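Local coordinates for ABC transporter periplasmic peptide-binding protein (PDB 4QFL) that binds dipeptides such as Ala-Phe in the periplasm, probably handing them to a membrane ABC transporter for uptake, at residues T48-T52 with W414-I418; I384-A389 with L430-A434; P44-T48 with N139-F143; N38-F42 with Y215-D221. All coordinates share one frame; numbering follows the deposited sequence.

Interaction 1: T48-T52 with W414-I418. With PHE (phenylalanine), chain D; ALA (alanine), chain C.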
# COMPACT_ATOMS: atom_id res chain seq x y z
N THR A 48 -5.24 -2.38 -2.92
CA THR A 48 -3.95 -1.83 -2.54
C THR A 48 -4.12 -0.85 -1.39
O THR A 48 -3.25 -0.01 -1.15
CB THR A 48 -3.27 -1.10 -3.69
OG1 THR A 48 -4.09 -0.01 -4.13
CG2 THR A 48 -3.02 -2.05 -4.84
N THR A 49 -5.22 -0.95 -0.65
CA THR A 49 -5.42 -0.02 0.46
C THR A 49 -4.89 -0.55 1.77
O THR A 49 -5.33 -1.57 2.26
CB THR A 49 -6.89 0.32 0.64
OG1 THR A 49 -7.35 0.98 -0.55
CG2 THR A 49 -7.06 1.22 1.84
N GLY A 50 -3.94 0.18 2.35
CA GLY A 50 -3.25 -0.28 3.55
C GLY A 50 -4.16 -0.58 4.73
O GLY A 50 -3.90 -1.50 5.49
N SER A 51 -5.23 0.21 4.86
CA SER A 51 -6.19 0.04 5.94
C SER A 51 -6.76 -1.37 5.94
O SER A 51 -6.92 -1.97 6.98
CB SER A 51 -7.32 1.04 5.76
OG SER A 51 -6.80 2.28 5.36
N THR A 52 -7.06 -1.89 4.75
CA THR A 52 -7.60 -3.23 4.64
C THR A 52 -6.52 -4.27 4.88
O THR A 52 -6.74 -5.22 5.62
CB THR A 52 -8.21 -3.47 3.27
OG1 THR A 52 -9.32 -2.59 3.09
CG2 THR A 52 -8.71 -4.90 3.15
N TRP A 414 -12.75 7.21 3.42
CA TRP A 414 -11.48 6.72 2.88
C TRP A 414 -11.62 5.82 1.68
O TRP A 414 -11.05 6.11 0.63
CB TRP A 414 -10.70 6.02 3.98
CG TRP A 414 -9.32 5.49 3.63
CD1 TRP A 414 -8.79 4.31 4.06
CD2 TRP A 414 -8.30 6.12 2.83
NE1 TRP A 414 -7.51 4.16 3.59
CE2 TRP A 414 -7.18 5.25 2.83
CE3 TRP A 414 -8.21 7.31 2.12
CZ2 TRP A 414 -6.00 5.54 2.15
CZ3 TRP A 414 -7.04 7.60 1.44
CH2 TRP A 414 -5.94 6.71 1.46
N ASN A 415 -12.36 4.72 1.82
CA ASN A 415 -12.52 3.79 0.70
C ASN A 415 -13.26 4.39 -0.50
O ASN A 415 -12.92 4.11 -1.65
CB ASN A 415 -13.21 2.49 1.16
CG ASN A 415 -12.38 1.70 2.17
OD1 ASN A 415 -11.15 1.57 2.04
ND2 ASN A 415 -13.04 1.17 3.18
N THR A 416 -14.28 5.20 -0.23
CA THR A 416 -14.99 5.93 -1.27
C THR A 416 -14.05 6.86 -2.00
O THR A 416 -14.06 6.96 -3.22
CB THR A 416 -16.10 6.79 -0.65
OG1 THR A 416 -17.02 5.96 0.07
CG2 THR A 416 -16.85 7.57 -1.73
N PHE A 417 -13.24 7.56 -1.22
CA PHE A 417 -12.23 8.49 -1.70
C PHE A 417 -11.32 7.84 -2.73
O PHE A 417 -11.14 8.36 -3.84
CB PHE A 417 -11.41 8.96 -0.51
CG PHE A 417 -10.45 10.06 -0.81
CD1 PHE A 417 -10.88 11.37 -0.86
CD2 PHE A 417 -9.11 9.79 -1.00
CE1 PHE A 417 -10.00 12.39 -1.12
CE2 PHE A 417 -8.22 10.81 -1.25
CZ PHE A 417 -8.66 12.11 -1.31
N ILE A 418 -10.76 6.69 -2.36
CA ILE A 418 -9.85 5.95 -3.23
C ILE A 418 -10.53 5.63 -4.56
O ILE A 418 -9.95 5.81 -5.63
CB ILE A 418 -9.39 4.64 -2.56
CG1 ILE A 418 -8.57 4.93 -1.31
CG2 ILE A 418 -8.61 3.78 -3.55
CD1 ILE A 418 -7.40 5.79 -1.56
N PHE D . -1.83 2.36 -0.27
CA PHE D . -2.35 3.67 0.10
C PHE D . -2.50 3.75 1.60
O PHE D . -2.30 4.80 2.20
CB PHE D . -3.71 3.90 -0.53
CG PHE D . -3.67 4.13 -2.00
CD1 PHE D . -2.77 5.03 -2.55
CD2 PHE D . -4.52 3.45 -2.84
CE1 PHE D . -2.73 5.25 -3.90
CE2 PHE D . -4.49 3.66 -4.19
CZ PHE D . -3.59 4.56 -4.73
OXT PHE D . -2.84 2.76 2.25
N ALA C . 1.21 0.46 -0.76
CA ALA C . -0.20 0.56 -0.38
C ALA C . -0.57 2.00 -0.04
O ALA C . 0.27 2.77 0.42
CB ALA C . -0.49 -0.37 0.80
O HOH W 1 -10.12 1.29 -0.67
O HOH W 2 -9.87 -0.12 3.66
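W414 reaches S51 with the nitrogen edge of its indole, NE1 lying 2.7 Å from S51 OG near the ring plane. The bond is bent, 129° at the hydrogen, and so weak despite its shortness; E36 takes a further hydrogen bond with the same hydroxyl. T49 lies alongside the indole, its CG2 held anti to the backbone N and 3.5 Å from W414 NE1. Two waters add to these direct contacts. N415 OD1 receives a hydrogen from each of them, one being shared with T49 OG1, the other accepting from T52 OG1, while N415 ND2 turns to the carbonyl of N38.

The bound Ala-Phe dipeptide lies against both segments. Its peptide nitrogen, PHE N, donates to T48 O over 2.9 Å, and its carboxylate oxygen OXT accepts from G50 N at 2.8 Å. G50, with no side chain, leaves OXT room beside its backbone N. It opens helix 50-60, whose N-terminal end would probably add to the attraction for the carboxylate, as would R383, a further partner of the ligand. From helix 414-422, I418 CD1 comes within 3.9 Å of PHE CD2, and W414 CZ2 stands 3.8 Å from PHE O. Within the same helix, I418 CG1 lies over one face of the indole near its rim. Two helix starts meeting over a peptide in this way are consistent with the ligand cleft of a periplasmic binding protein, closed between two lobes.

Interaction 2: I384-A389 with L430-A434. With ALA (alanine), chain C; PHE (phenylalanine), chain D.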
# COMPACT_ATOMS: atom_id res chain seq x y z
N ILE A 384 0.80 7.22 6.96
CA ILE A 384 2.20 7.43 7.27
C ILE A 384 2.75 8.62 6.52
O ILE A 384 3.47 9.45 7.08
CB ILE A 384 3.03 6.21 6.89
CG1 ILE A 384 2.55 4.98 7.67
CG2 ILE A 384 4.51 6.46 7.17
CD1 ILE A 384 3.16 3.70 7.18
N TYR A 385 2.41 8.72 5.24
CA TYR A 385 2.98 9.76 4.40
C TYR A 385 2.29 11.11 4.53
O TYR A 385 2.76 12.10 3.99
CB TYR A 385 3.00 9.31 2.94
CG TYR A 385 1.69 8.73 2.47
CD1 TYR A 385 0.68 9.55 1.98
CD2 TYR A 385 1.45 7.36 2.52
CE1 TYR A 385 -0.52 9.03 1.55
CE2 TYR A 385 0.25 6.83 2.09
CZ TYR A 385 -0.73 7.67 1.60
OH TYR A 385 -1.92 7.15 1.17
N ASN A 386 1.18 11.15 5.26
CA ASN A 386 0.44 12.39 5.45
C ASN A 386 -0.53 12.32 6.62
O ASN A 386 -1.64 11.83 6.48
CB ASN A 386 -0.29 12.81 4.17
CG ASN A 386 -0.85 14.21 4.26
OD1 ASN A 386 -1.05 14.74 5.34
ND2 ASN A 386 -1.11 14.81 3.11
N PRO A 387 -0.05 12.86 7.83
CA PRO A 387 -0.97 12.66 8.96
C PRO A 387 -2.20 13.58 9.03
O PRO A 387 -3.06 13.37 9.88
CB PRO A 387 -0.09 12.86 10.19
CG PRO A 387 0.87 13.91 9.79
CD PRO A 387 1.23 13.54 8.39
N ASN A 388 -2.29 14.58 8.17
CA ASN A 388 -3.47 15.45 8.14
C ASN A 388 -3.69 16.12 6.79
O ASN A 388 -3.36 17.29 6.60
CB ASN A 388 -3.36 16.52 9.24
CG ASN A 388 -4.70 17.18 9.57
OD1 ASN A 388 -5.65 17.11 8.78
ND2 ASN A 388 -4.77 17.81 10.72
N ALA A 389 -4.25 15.36 5.84
CA ALA A 389 -4.43 15.87 4.49
C ALA A 389 -5.33 17.09 4.49
O ALA A 389 -5.14 18.01 3.69
CB ALA A 389 -5.02 14.79 3.60
N LEU A 430 -4.29 15.11 -2.64
CA LEU A 430 -3.23 14.83 -1.70
C LEU A 430 -3.29 13.35 -1.40
O LEU A 430 -4.25 12.88 -0.80
CB LEU A 430 -3.43 15.63 -0.41
CG LEU A 430 -3.35 17.14 -0.55
CD1 LEU A 430 -3.73 17.82 0.76
CD2 LEU A 430 -1.97 17.57 -1.02
N LEU A 431 -2.28 12.62 -1.84
CA LEU A 431 -2.22 11.19 -1.61
C LEU A 431 -0.76 10.80 -1.39
O LEU A 431 0.05 11.61 -0.98
CB LEU A 431 -2.80 10.43 -2.80
CG LEU A 431 -4.02 9.57 -2.49
CD1 LEU A 431 -4.79 9.17 -3.74
CD2 LEU A 431 -3.64 8.36 -1.66
N GLY A 432 -0.43 9.55 -1.68
CA GLY A 432 0.94 9.10 -1.54
C GLY A 432 1.03 7.60 -1.62
O GLY A 432 0.13 6.94 -2.12
N TRP A 433 2.13 7.06 -1.12
CA TRP A 433 2.34 5.63 -1.17
C TRP A 433 3.18 5.20 0.01
O TRP A 433 4.21 5.80 0.29
CB TRP A 433 3.06 5.29 -2.47
CG TRP A 433 3.17 3.83 -2.79
CD1 TRP A 433 4.32 3.08 -2.84
CD2 TRP A 433 2.10 2.93 -3.14
NE1 TRP A 433 4.03 1.79 -3.19
CE2 TRP A 433 2.68 1.67 -3.39
CE3 TRP A 433 0.72 3.07 -3.28
CZ2 TRP A 433 1.91 0.56 -3.75
CZ3 TRP A 433 -0.04 1.96 -3.64
CH2 TRP A 433 0.55 0.73 -3.87
N ALA A 434 2.72 4.18 0.70
CA ALA A 434 3.54 3.50 1.68
C ALA A 434 4.14 2.22 1.05
O ALA A 434 3.43 1.28 0.71
CB ALA A 434 2.74 3.18 2.92
N ALA C . 1.21 0.46 -0.76
CA ALA C . -0.20 0.56 -0.38
C ALA C . -0.57 2.00 -0.04
O ALA C . 0.27 2.77 0.42
CB ALA C . -0.49 -0.37 0.80
N PHE D . -1.83 2.36 -0.27
CA PHE D . -2.35 3.67 0.10
C PHE D . -2.50 3.75 1.60
O PHE D . -2.30 4.80 2.20
CB PHE D . -3.71 3.90 -0.53
CG PHE D . -3.67 4.13 -2.00
CD1 PHE D . -2.77 5.03 -2.55
CD2 PHE D . -4.52 3.45 -2.84
CE1 PHE D . -2.73 5.25 -3.90
CE2 PHE D . -4.49 3.66 -4.19
CZ PHE D . -3.59 4.56 -4.73
OXT PHE D . -2.84 2.76 2.25
O HOH W 3 -0.20 13.87 0.55
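Y385 lays one ring face on the backbone of G432 and W433. G432 CA makes a CH-pi contact 3.7 Å from the ring centroid, 24° off the normal, and W433 N sits over the middle of the same face. G432 leaves room for this approach: a CB there would clash with Y385 CD1.

Polar contacts point at the ligand. Y385 OH donates to PHE O at 2.6 Å, near the plane of its own ring. A434 gives its N to ALA O at 2.8 Å and accepts from ALA N through its own carbonyl, so the dipeptide pairs with the end of strand 428-434 much as another strand would, the mode expected in a peptide-binding cleft. ALA N also rests over one face of the W433 indole, and D436 is a further hydrogen-bond partner of ALA. A phenylalanine in place of Y385 is likely to leave PHE O without the hydroxyl that donates to it.

A water bridges N386 ND2 to L431 O, and N386 OD1 accepts from N388 N, 3.1 Å away, in an Asx turn that shapes the loop ahead of helix 389-401.

Among the apolar contacts, L431 CD2 lies 4.4 Å from Y385 CZ and 3.6 Å from PHE CD1. Farther along, I384 CD1 meets A434 CB. L430 CD1 is 4.3 Å from A389 CB, the same methyl resting against the carbonyl oxygen of A389 at 3.3 Å.

Interaction 3: P44-T48 with N139-F143. With PHE (phenylalanine), chain D; ALA (alanine), chain C.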
# COMPACT_ATOMS: atom_id res chain seq x y z
N PRO A 44 -6.55 -10.08 0.20
CA PRO A 44 -5.57 -9.01 -0.08
C PRO A 44 -5.36 -8.75 -1.57
O PRO A 44 -4.91 -7.67 -1.93
CB PRO A 44 -4.28 -9.55 0.55
CG PRO A 44 -4.74 -10.52 1.59
CD PRO A 44 -5.98 -11.14 1.04
N GLN A 45 -5.65 -9.74 -2.40
CA GLN A 45 -5.50 -9.63 -3.85
C GLN A 45 -6.26 -8.48 -4.50
O GLN A 45 -5.83 -7.94 -5.52
CB GLN A 45 -5.96 -10.93 -4.53
CG GLN A 45 -5.09 -12.13 -4.25
CD GLN A 45 -5.52 -13.31 -5.10
OE1 GLN A 45 -6.70 -13.50 -5.35
NE2 GLN A 45 -4.55 -14.10 -5.55
N VAL A 46 -7.40 -8.12 -3.91
CA VAL A 46 -8.34 -7.24 -4.56
C VAL A 46 -8.20 -5.76 -4.18
O VAL A 46 -8.98 -4.91 -4.61
CB VAL A 46 -9.79 -7.73 -4.33
CG1 VAL A 46 -9.91 -9.21 -4.71
CG2 VAL A 46 -10.22 -7.52 -2.92
N THR A 47 -7.17 -5.44 -3.39
CA THR A 47 -6.98 -4.08 -2.93
C THR A 47 -5.51 -3.68 -2.84
O THR A 47 -4.64 -4.55 -2.71
CB THR A 47 -7.62 -3.90 -1.55
OG1 THR A 47 -7.72 -2.51 -1.25
CG2 THR A 47 -6.76 -4.56 -0.50
N THR A 48 -5.24 -2.38 -2.92
CA THR A 48 -3.95 -1.83 -2.54
C THR A 48 -4.12 -0.85 -1.39
O THR A 48 -3.25 -0.01 -1.15
CB THR A 48 -3.27 -1.10 -3.69
OG1 THR A 48 -4.09 -0.01 -4.13
CG2 THR A 48 -3.02 -2.05 -4.84
N ASN A 139 -11.02 -7.21 -10.27
CA ASN A 139 -9.89 -6.32 -10.13
C ASN A 139 -8.85 -6.88 -9.18
O ASN A 139 -9.18 -7.30 -8.08
CB ASN A 139 -10.34 -4.95 -9.63
CG ASN A 139 -11.09 -4.16 -10.68
OD1 ASN A 139 -12.14 -3.57 -10.40
ND2 ASN A 139 -10.57 -4.15 -11.90
N TYR A 140 -7.59 -6.88 -9.61
CA TYR A 140 -6.46 -7.24 -8.75
C TYR A 140 -5.43 -6.12 -8.85
O TYR A 140 -4.43 -6.25 -9.55
CB TYR A 140 -5.87 -8.58 -9.18
CG TYR A 140 -6.93 -9.65 -9.36
CD1 TYR A 140 -7.63 -10.15 -8.26
CD2 TYR A 140 -7.26 -10.15 -10.62
CE1 TYR A 140 -8.62 -11.10 -8.40
CE2 TYR A 140 -8.26 -11.11 -10.77
CZ TYR A 140 -8.93 -11.58 -9.66
OH TYR A 140 -9.91 -12.54 -9.78
N PRO A 141 -5.70 -4.99 -8.16
CA PRO A 141 -5.04 -3.72 -8.48
C PRO A 141 -3.51 -3.73 -8.38
O PRO A 141 -2.86 -3.23 -9.29
CB PRO A 141 -5.67 -2.72 -7.50
CG PRO A 141 -6.35 -3.55 -6.45
CD PRO A 141 -6.68 -4.86 -7.07
N TYR A 142 -2.92 -4.26 -7.32
CA TYR A 142 -1.46 -4.26 -7.27
C TYR A 142 -0.90 -4.98 -8.50
O TYR A 142 -0.05 -4.46 -9.23
CB TYR A 142 -0.91 -4.93 -6.00
CG TYR A 142 0.59 -4.82 -5.96
CD1 TYR A 142 1.20 -3.62 -5.62
CD2 TYR A 142 1.40 -5.89 -6.32
CE1 TYR A 142 2.56 -3.49 -5.62
CE2 TYR A 142 2.77 -5.77 -6.32
CZ TYR A 142 3.34 -4.56 -5.98
OH TYR A 142 4.71 -4.42 -5.96
N PHE A 143 -1.40 -6.18 -8.73
CA PHE A 143 -0.90 -7.04 -9.78
C PHE A 143 -1.14 -6.50 -11.19
O PHE A 143 -0.25 -6.52 -12.03
CB PHE A 143 -1.50 -8.42 -9.60
CG PHE A 143 -1.10 -9.07 -8.29
CD1 PHE A 143 0.20 -9.51 -8.09
CD2 PHE A 143 -2.03 -9.24 -7.28
CE1 PHE A 143 0.57 -10.12 -6.89
CE2 PHE A 143 -1.67 -9.85 -6.07
CZ PHE A 143 -0.37 -10.29 -5.88
N PHE D . -1.83 2.36 -0.27
CA PHE D . -2.35 3.67 0.10
C PHE D . -2.50 3.75 1.60
O PHE D . -2.30 4.80 2.20
CB PHE D . -3.71 3.90 -0.53
CG PHE D . -3.67 4.13 -2.00
CD1 PHE D . -2.77 5.03 -2.55
CD2 PHE D . -4.52 3.45 -2.84
CE1 PHE D . -2.73 5.25 -3.90
CE2 PHE D . -4.49 3.66 -4.19
CZ PHE D . -3.59 4.56 -4.73
OXT PHE D . -2.84 2.76 2.25
N ALA C . 1.21 0.46 -0.76
CA ALA C . -0.20 0.56 -0.38
C ALA C . -0.57 2.00 -0.04
O ALA C . 0.27 2.77 0.42
CB ALA C . -0.49 -0.37 0.80
O HOH W 4 -3.88 -5.91 -5.23
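T48 meets Y142 through its methyl: with chi1 at 60°, CG2 stands anti to the carbonyl carbon and reaches the start of helix 141-145, 3.3 Å from Y142 N, while OG1 is swung to the ligand side, 3.7 Å from PHE CE2. One torsion thus sets the methyl toward the helix and the hydroxyl beside carbons of the PHE ring. At the other end of the contact Y140, chi1 -49°, brings a ring edge to the carbonyl of Q45.

Between them P141 is wedged against the 44-48 backbone. Its CD is 3.4 Å from V46 O and its CG 3.6 Å from T47 CA, so the ring packs along peptide groups more than side chains. Q45 O also meets carbon: Y140 CA makes a CA-H...O contact of 3.4 Å with it, and an F143 ring edge lies farther off. V46 CG1 adds a looser apolar touch on Y140.

Direct hydrogen bonds are absent between the two segments; a single water takes their place. It donates to Q45 O at 2.8 Å and to T47 O at 3.0 Å, and accepts from Y142 N at 2.8 Å. Outside, the Y142 hydroxyl is held by N177 and N442 and its ring stacks with F182, while Q45 NE2 bonds to T121.

The chemistry implies a loop seated on a helix start by carbon contacts and one water, which satisfies a helix N-H and two loop carbonyls together; the second of these, on T47, directly precedes T48, whose own carbonyl accepts from PHE N.

Interaction 4: N38-F42 with Y215-D221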
# COMPACT_ATOMS: atom_id res chain seq x y z
N ASN A 38 -12.88 0.60 7.34
CA ASN A 38 -13.51 -0.67 7.06
C ASN A 38 -12.66 -1.43 6.02
O ASN A 38 -12.15 -0.82 5.08
CB ASN A 38 -14.91 -0.33 6.53
CG ASN A 38 -15.79 -1.52 6.37
OD1 ASN A 38 -16.26 -1.80 5.27
ND2 ASN A 38 -16.06 -2.24 7.46
N PRO A 39 -12.49 -2.76 6.19
CA PRO A 39 -11.77 -3.50 5.14
C PRO A 39 -12.68 -3.70 3.93
O PRO A 39 -13.86 -3.96 4.11
CB PRO A 39 -11.49 -4.85 5.79
CG PRO A 39 -12.65 -5.03 6.74
CD PRO A 39 -12.98 -3.65 7.25
N VAL A 40 -12.12 -3.58 2.73
CA VAL A 40 -12.92 -3.67 1.50
C VAL A 40 -13.16 -5.11 1.08
O VAL A 40 -13.98 -5.39 0.21
CB VAL A 40 -12.26 -2.91 0.33
CG1 VAL A 40 -12.20 -1.43 0.62
CG2 VAL A 40 -10.88 -3.46 0.05
N SER A 41 -12.43 -6.02 1.70
CA SER A 41 -12.49 -7.43 1.34
C SER A 41 -11.72 -8.20 2.39
O SER A 41 -11.02 -7.61 3.21
CB SER A 41 -11.87 -7.63 -0.04
OG SER A 41 -12.02 -8.96 -0.49
N PHE A 42 -11.83 -9.52 2.37
CA PHE A 42 -10.96 -10.34 3.19
C PHE A 42 -9.91 -11.07 2.36
O PHE A 42 -9.21 -11.96 2.85
CB PHE A 42 -11.77 -11.25 4.11
CG PHE A 42 -12.36 -10.50 5.25
CD1 PHE A 42 -13.60 -9.92 5.14
CD2 PHE A 42 -11.63 -10.30 6.40
CE1 PHE A 42 -14.13 -9.19 6.19
CE2 PHE A 42 -12.16 -9.58 7.44
CZ PHE A 42 -13.40 -9.02 7.33
N TYR A 215 -10.79 -16.35 10.63
CA TYR A 215 -11.98 -15.50 10.56
C TYR A 215 -13.11 -16.01 11.45
O TYR A 215 -13.47 -17.20 11.39
CB TYR A 215 -12.45 -15.39 9.11
CG TYR A 215 -13.75 -14.65 8.92
CD1 TYR A 215 -14.97 -15.29 9.12
CD2 TYR A 215 -13.76 -13.32 8.53
CE1 TYR A 215 -16.16 -14.62 8.94
CE2 TYR A 215 -14.95 -12.64 8.34
CZ TYR A 215 -16.15 -13.30 8.55
OH TYR A 215 -17.33 -12.63 8.37
N LYS A 216 -13.67 -15.12 12.27
CA LYS A 216 -14.84 -15.44 13.09
C LYS A 216 -16.06 -14.61 12.70
O LYS A 216 -17.12 -15.16 12.40
CB LYS A 216 -14.51 -15.25 14.58
CG LYS A 216 -15.65 -15.56 15.52
CD LYS A 216 -16.03 -17.03 15.49
CE LYS A 216 -17.32 -17.30 16.27
NZ LYS A 216 -17.20 -16.98 17.72
N GLU A 217 -15.91 -13.28 12.66
CA GLU A 217 -17.06 -12.39 12.57
C GLU A 217 -16.71 -11.03 11.97
O GLU A 217 -15.59 -10.55 12.09
CB GLU A 217 -17.61 -12.20 13.99
CG GLU A 217 -18.91 -11.43 14.09
CD GLU A 217 -19.30 -11.18 15.54
OE1 GLU A 217 -18.85 -11.95 16.41
OE2 GLU A 217 -20.05 -10.21 15.80
N TYR A 218 -17.69 -10.42 11.32
CA TYR A 218 -17.53 -9.09 10.75
C TYR A 218 -18.86 -8.32 10.78
O TYR A 218 -19.85 -8.75 10.19
CB TYR A 218 -16.98 -9.20 9.33
CG TYR A 218 -16.97 -7.92 8.51
CD1 TYR A 218 -16.42 -6.74 9.01
CD2 TYR A 218 -17.49 -7.91 7.21
CE1 TYR A 218 -16.40 -5.58 8.24
CE2 TYR A 218 -17.47 -6.76 6.45
CZ TYR A 218 -16.93 -5.60 6.96
OH TYR A 218 -16.93 -4.48 6.17
N ARG A 219 -18.89 -7.20 11.50
CA ARG A 219 -20.03 -6.29 11.45
C ARG A 219 -19.61 -5.11 10.59
O ARG A 219 -18.71 -4.37 10.97
CB ARG A 219 -20.37 -5.76 12.84
CG ARG A 219 -20.49 -6.81 13.92
CD ARG A 219 -21.71 -6.53 14.80
NE ARG A 219 -21.92 -5.10 15.04
CZ ARG A 219 -23.10 -4.55 15.31
NH1 ARG A 219 -24.19 -5.31 15.36
NH2 ARG A 219 -23.20 -3.24 15.53
N ARG A 220 -20.25 -4.94 9.44
CA ARG A 220 -19.78 -3.90 8.52
C ARG A 220 -19.70 -2.52 9.18
O ARG A 220 -20.68 -2.02 9.75
CB ARG A 220 -20.57 -3.88 7.21
CG ARG A 220 -22.06 -3.81 7.34
CD ARG A 220 -22.69 -3.29 6.05
NE ARG A 220 -22.64 -4.25 4.94
CZ ARG A 220 -23.71 -4.82 4.38
NH1 ARG A 220 -24.92 -4.54 4.83
NH2 ARG A 220 -23.57 -5.67 3.38
N ASP A 221 -18.50 -1.95 9.13
CA ASP A 221 -18.21 -0.62 9.65
C ASP A 221 -18.06 -0.60 11.16
O ASP A 221 -17.74 0.44 11.73
CB ASP A 221 -19.26 0.40 9.18
CG ASP A 221 -19.19 0.63 7.68
OD1 ASP A 221 -18.09 0.96 7.16
OD2 ASP A 221 -20.24 0.48 7.00
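F42 plays both roles of the T-shaped stack at once, taking the edge of Y215 on its face while pressing its own edge into the face of Y218. The three rings form an aromatic cluster between the loop ahead of helix 50-60 and strand 213-219, which pairs antiparallel with strand 223-228 and carries a classic beta bulge at K216 and E217, opposite R225. Y215 CE2 sits over the middle of the F42 ring, the centroids 5.3 Å apart and the planes at 83°. On the Y218 side the centroids are 5.2 Å apart with planes at 73°, and F42 CE1 comes 3.7 Å from Y218 CD2.

Y218 CG lies anti to the backbone N, chi1 170°, which turns one face of the ring to the edge of F42; its other face is backed by the peptide nitrogen of R220. The hydroxyl end meets the N38 side chain, whose amide is turned only modestly from the ring plane. An alanine at Y218 would remove this slab, and F42 is likely to lose the face that receives its edge and become freer to tilt. At the edge of the cluster, P39 CD approaches the Y218 ring obliquely, 4.0 Å from Y218 CE1.

Read from the N terminus, one run from N38 to T52 supplies the first half of three contacts. Interaction 3, seating the loop on helix 141-145, closes first and lies wholly within the larger loop that interaction 4 completes at strand 213-219. Interaction 1 shares T48 with interaction 3 but reaches on to join the starts of helices 50-60 and 414-422, so it crosses interaction 4. It also crosses interaction 2, a short late loop tying the approach to helix 389-401 to strand 428-434. Interactions 1, 2 and 3 meet round the dipeptide, with W414 packing on Y385 and T48 on W433. Interaction 4 sits apart from it, touching interaction 1 (N38-N415, V40-T52) and interaction 3 (S41-V46, V40-T47).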